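Local structure of shikimate 5-dehydrogenase AroE (5-dehydroshikimate reductase) (Mycobacterium tuberculosis, 4P4G) at residues 101-106 / 129-134. The protein probably catalyses the NADP-dependent interconversion of 3-dehydroshikimate and shikimate, a step of chorismate biosynthesis. Residues are numbered along the deposited sequence; the frame is centred on the assembly and turned at random.
Sequences ADNTDI and APAAVV. With SKM ((3R,4S,5R)-3,4,5-trihydroxycyclohex-1-ene-1-carboxylic acid), chain C.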
ATOM      1  N   ALA A 101     -15.645  -1.993   1.517  1.00  8.64           N
ATOM      2  CA  ALA A 101     -14.289  -1.598   1.158  1.00  8.74           C
ATOM      3  C   ALA A 101     -13.554  -1.068   2.379  1.00  9.01           C
ATOM      4  O   ALA A 101     -14.089  -0.246   3.139  1.00  9.86           O
ATOM      5  CB  ALA A 101     -14.307  -0.542   0.066  1.00 12.01           C
ATOM      6  N   ASP A 102     -12.322  -1.523   2.559  1.00  9.14           N
ATOM      7  CA  ASP A 102     -11.455  -0.947   3.576  1.00 10.57           C
ATOM      8  C   ASP A 102     -10.104  -0.623   2.958  1.00  9.06           C
ATOM      9  O   ASP A 102      -9.774  -1.079   1.854  1.00  8.48           O
ATOM     10  CB  ASP A 102     -11.288  -1.898   4.766  1.00 14.13           C
ATOM     11  CG  ASP A 102     -10.514  -1.259   5.921  1.00 19.78           C
ATOM     12  OD1 ASP A 102     -10.620  -0.021   6.103  1.00 19.25           O
ATOM     13  OD2 ASP A 102      -9.783  -1.984   6.632  1.00 21.41           O
ATOM     14  N   ASN A 103      -9.326   0.193   3.651  1.00 11.45           N
ATOM     15  CA  ASN A 103      -7.964   0.434   3.229  1.00 10.85           C
ATOM     16  C   ASN A 103      -7.010   0.124   4.367  1.00 11.99           C
ATOM     17  O   ASN A 103      -6.965   0.846   5.364  1.00 13.73           O
ATOM     18  CB  ASN A 103      -7.764   1.870   2.754  1.00 12.27           C
ATOM     19  CG  ASN A 103      -6.453   2.044   2.037  1.00 15.36           C
ATOM     20  OD1 ASN A 103      -5.386   1.856   2.630  1.00 16.91           O
ATOM     21  ND2 ASN A 103      -6.511   2.392   0.758  1.00 14.99           N
ATOM     22  N   THR A 104      -6.250  -0.954   4.218  1.00  8.32           N
ATOM     23  CA  THR A 104      -5.246  -1.306   5.217  1.00  9.50           C
ATOM     24  C   THR A 104      -3.820  -0.883   4.846  1.00 10.05           C
ATOM     25  O   THR A 104      -2.890  -1.146   5.616  1.00  9.97           O
ATOM     26  CB  THR A 104      -5.258  -2.819   5.532  1.00  9.25           C
ATOM     27  OG1 THR A 104      -4.731  -3.541   4.412  1.00 10.41           O
ATOM     28  CG2 THR A 104      -6.674  -3.309   5.811  1.00  9.58           C
ATOM     29  N   ASP A 105      -3.640  -0.232   3.693  1.00 10.66           N
ATOM     30  CA  ASP A 105      -2.317   0.278   3.295  1.00 12.05           C
ATOM     31  C   ASP A 105      -1.861   1.406   4.226  1.00 11.84           C
ATOM     32  O   ASP A 105      -0.664   1.691   4.327  1.00 11.05           O
ATOM     33  CB  ASP A 105      -2.319   0.813   1.854  1.00 13.18           C
ATOM     34  CG  ASP A 105      -2.368  -0.283   0.806  1.00 17.50           C
ATOM     35  OD1 ASP A 105      -1.709  -1.328   0.987  1.00 18.01           O
ATOM     36  OD2 ASP A 105      -3.076  -0.085  -0.212  1.00 19.45           O
ATOM     37  N   ILE A 106      -2.812   2.065   4.881  1.00 10.49           N
ATOM     38  CA  ILE A 106      -2.480   3.067   5.897  1.00 11.20           C
ATOM     39  C   ILE A 106      -1.674   2.392   7.007  1.00 12.20           C
ATOM     40  O   ILE A 106      -0.613   2.895   7.401  1.00 11.79           O
ATOM     41  CB  ILE A 106      -3.740   3.697   6.503  1.00 13.14           C
ATOM     42  CG1 ILE A 106      -4.558   4.416   5.433  1.00 13.73           C
ATOM     43  CG2 ILE A 106      -3.380   4.640   7.645  1.00 14.21           C
ATOM     44  CD1 ILE A 106      -5.991   4.691   5.886  1.00 17.56           C
ATOM     45  N   ALA A 129      -0.771   5.925  -3.168  1.00 10.18           N
ATOM     46  CA  ALA A 129      -0.331   7.264  -2.749  1.00  9.96           C
ATOM     47  C   ALA A 129      -1.184   7.950  -1.665  1.00 10.88           C
ATOM     48  O   ALA A 129      -0.633   8.544  -0.743  1.00 10.82           O
ATOM     49  CB  ALA A 129      -0.162   8.187  -3.968  1.00 11.49           C
ATOM     50  N   PRO A 130      -2.522   7.902  -1.773  1.00 11.34           N
ATOM     51  CA  PRO A 130      -3.267   8.557  -0.690  1.00 11.20           C
ATOM     52  C   PRO A 130      -3.149   7.822   0.641  1.00 10.54           C
ATOM     53  O   PRO A 130      -3.213   8.469   1.679  1.00 11.48           O
ATOM     54  CB  PRO A 130      -4.711   8.557  -1.194  1.00 12.34           C
ATOM     55  CG  PRO A 130      -4.765   7.489  -2.242  1.00 12.50           C
ATOM     56  CD  PRO A 130      -3.408   7.433  -2.855  1.00 12.00           C
ATOM     57  N   ALA A 131      -2.969   6.501   0.612  1.00 11.32           N
ATOM     58  CA  ALA A 131      -2.700   5.760   1.841  1.00 12.00           C
ATOM     59  C   ALA A 131      -1.382   6.183   2.465  1.00 12.00           C
ATOM     60  O   ALA A 131      -1.260   6.242   3.688  1.00 12.92           O
ATOM     61  CB  ALA A 131      -2.715   4.266   1.583  1.00 12.85           C
ATOM     62  N   ALA A 132      -0.383   6.466   1.632  1.00  8.18           N
ATOM     63  CA  ALA A 132       0.886   6.970   2.149  1.00  8.97           C
ATOM     64  C   ALA A 132       0.688   8.334   2.819  1.00  9.88           C
ATOM     65  O   ALA A 132       1.285   8.600   3.857  1.00 10.32           O
ATOM     66  CB  ALA A 132       1.919   7.053   1.059  1.00 11.35           C
ATOM     67  N   VAL A 133      -0.137   9.193   2.224  1.00 10.53           N
ATOM     68  CA  VAL A 133      -0.412  10.504   2.813  1.00 10.30           C
ATOM     69  C   VAL A 133      -1.059  10.377   4.190  1.00 12.51           C
ATOM     70  O   VAL A 133      -0.588  10.975   5.165  1.00 12.68           O
ATOM     71  CB  VAL A 133      -1.271  11.371   1.865  1.00 11.06           C
ATOM     72  CG1 VAL A 133      -1.775  12.631   2.578  1.00 13.57           C
ATOM     73  CG2 VAL A 133      -0.462  11.732   0.620  1.00 12.31           C
ATOM     74  N   VAL A 134      -2.113   9.569   4.280  1.00 11.56           N
ATOM     75  CA  VAL A 134      -2.833   9.391   5.537  1.00 12.46           C
ATOM     76  C   VAL A 134      -1.995   8.657   6.591  1.00 12.14           C
ATOM     77  O   VAL A 134      -2.005   9.030   7.763  1.00 14.24           O
ATOM     78  CB  VAL A 134      -4.184   8.686   5.301  1.00 11.61           C
ATOM     79  CG1 VAL A 134      -4.855   8.313   6.625  1.00 10.32           C
ATOM     80  CG2 VAL A 134      -5.094   9.589   4.475  1.00 12.81           C
TER
HETATM   81  O12 SKM C 301      -2.365  -3.362  -0.523  1.00 19.07           O
HETATM   82  C8  SKM C 301      -1.616  -4.541  -0.807  1.00 19.11           C
HETATM   83  C6  SKM C 301      -0.531  -4.181  -1.782  1.00 21.24           C
HETATM   84  O7  SKM C 301      -1.048  -3.413  -2.853  1.00 24.83           O
HETATM   85  C5  SKM C 301       0.036  -5.394  -2.317  1.00 17.41           C
HETATM   86  C4  SKM C 301      -0.473  -6.623  -2.241  1.00 13.30           C
HETATM   87  C1  SKM C 301       0.271  -7.776  -2.889  1.00 11.21           C
HETATM   88  O2  SKM C 301      -0.159  -8.931  -2.754  1.00 13.07           O
HETATM   89  O3  SKM C 301       1.309  -7.582  -3.548  1.00 14.87           O
HETATM   90  C10 SKM C 301      -1.808  -6.939  -1.501  1.00 14.00           C
HETATM   91  C9  SKM C 301      -2.566  -5.592  -1.312  1.00 17.56           C
HETATM   92  O11 SKM C 301      -3.536  -5.848  -0.357  1.00 17.21           O
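D105 and A131 meet methylene to methyl, CB to CB at 3.5 Å, where the first turn of helix 105-113, which follows strand 98-102 of the mixed sheet, packs on helix 129-139 of the parallel, Rossmann-like sheet domain. The latter helix follows strand 119-123 and a GxGxxA-type turn, consistent with the strand-turn-helix of a dinucleotide site. Traced outward, D105 serves both neighbours. Its CB rests on the A131 methyl; chi1 of -74° sets CG beside the residue's own backbone N and anti to its carbonyl carbon, with the carboxylate reaching SKM. There OD1 accepts a hydrogen bond from hydroxyl O12 of SKM at 2.6 Å, while OD2 forms a salt bridge with K69, which itself hydrogen-bonds SKM. Both carboxylate oxygens are thereby engaged.

N103 caps the helix start. Its OD1 accepts a weak bond from D105 N at 2.9 Å, bent to 126° at the hydrogen. A second weak bond, from I106 N, is longer at 3.4 Å and also well short of linear (139°). The same OD1 lies 3.7 Å from A131 CB. The amide's other end, ND2, is hydrogen-bonded to S88 O. The A131 methyl thus points at the cap, touching N103 and D105 and lying 4.0 Å from I106 N.

One turn further along helix 129-139, contact becomes purely apolar, and no hydrogen bond joins the two segments. V86 of helix 81-86 also touches I106, and L160 of helix 151-163 touches V134. Between I106 and V134 the nearest atoms are CD1 and CG1, 3.9 Å apart.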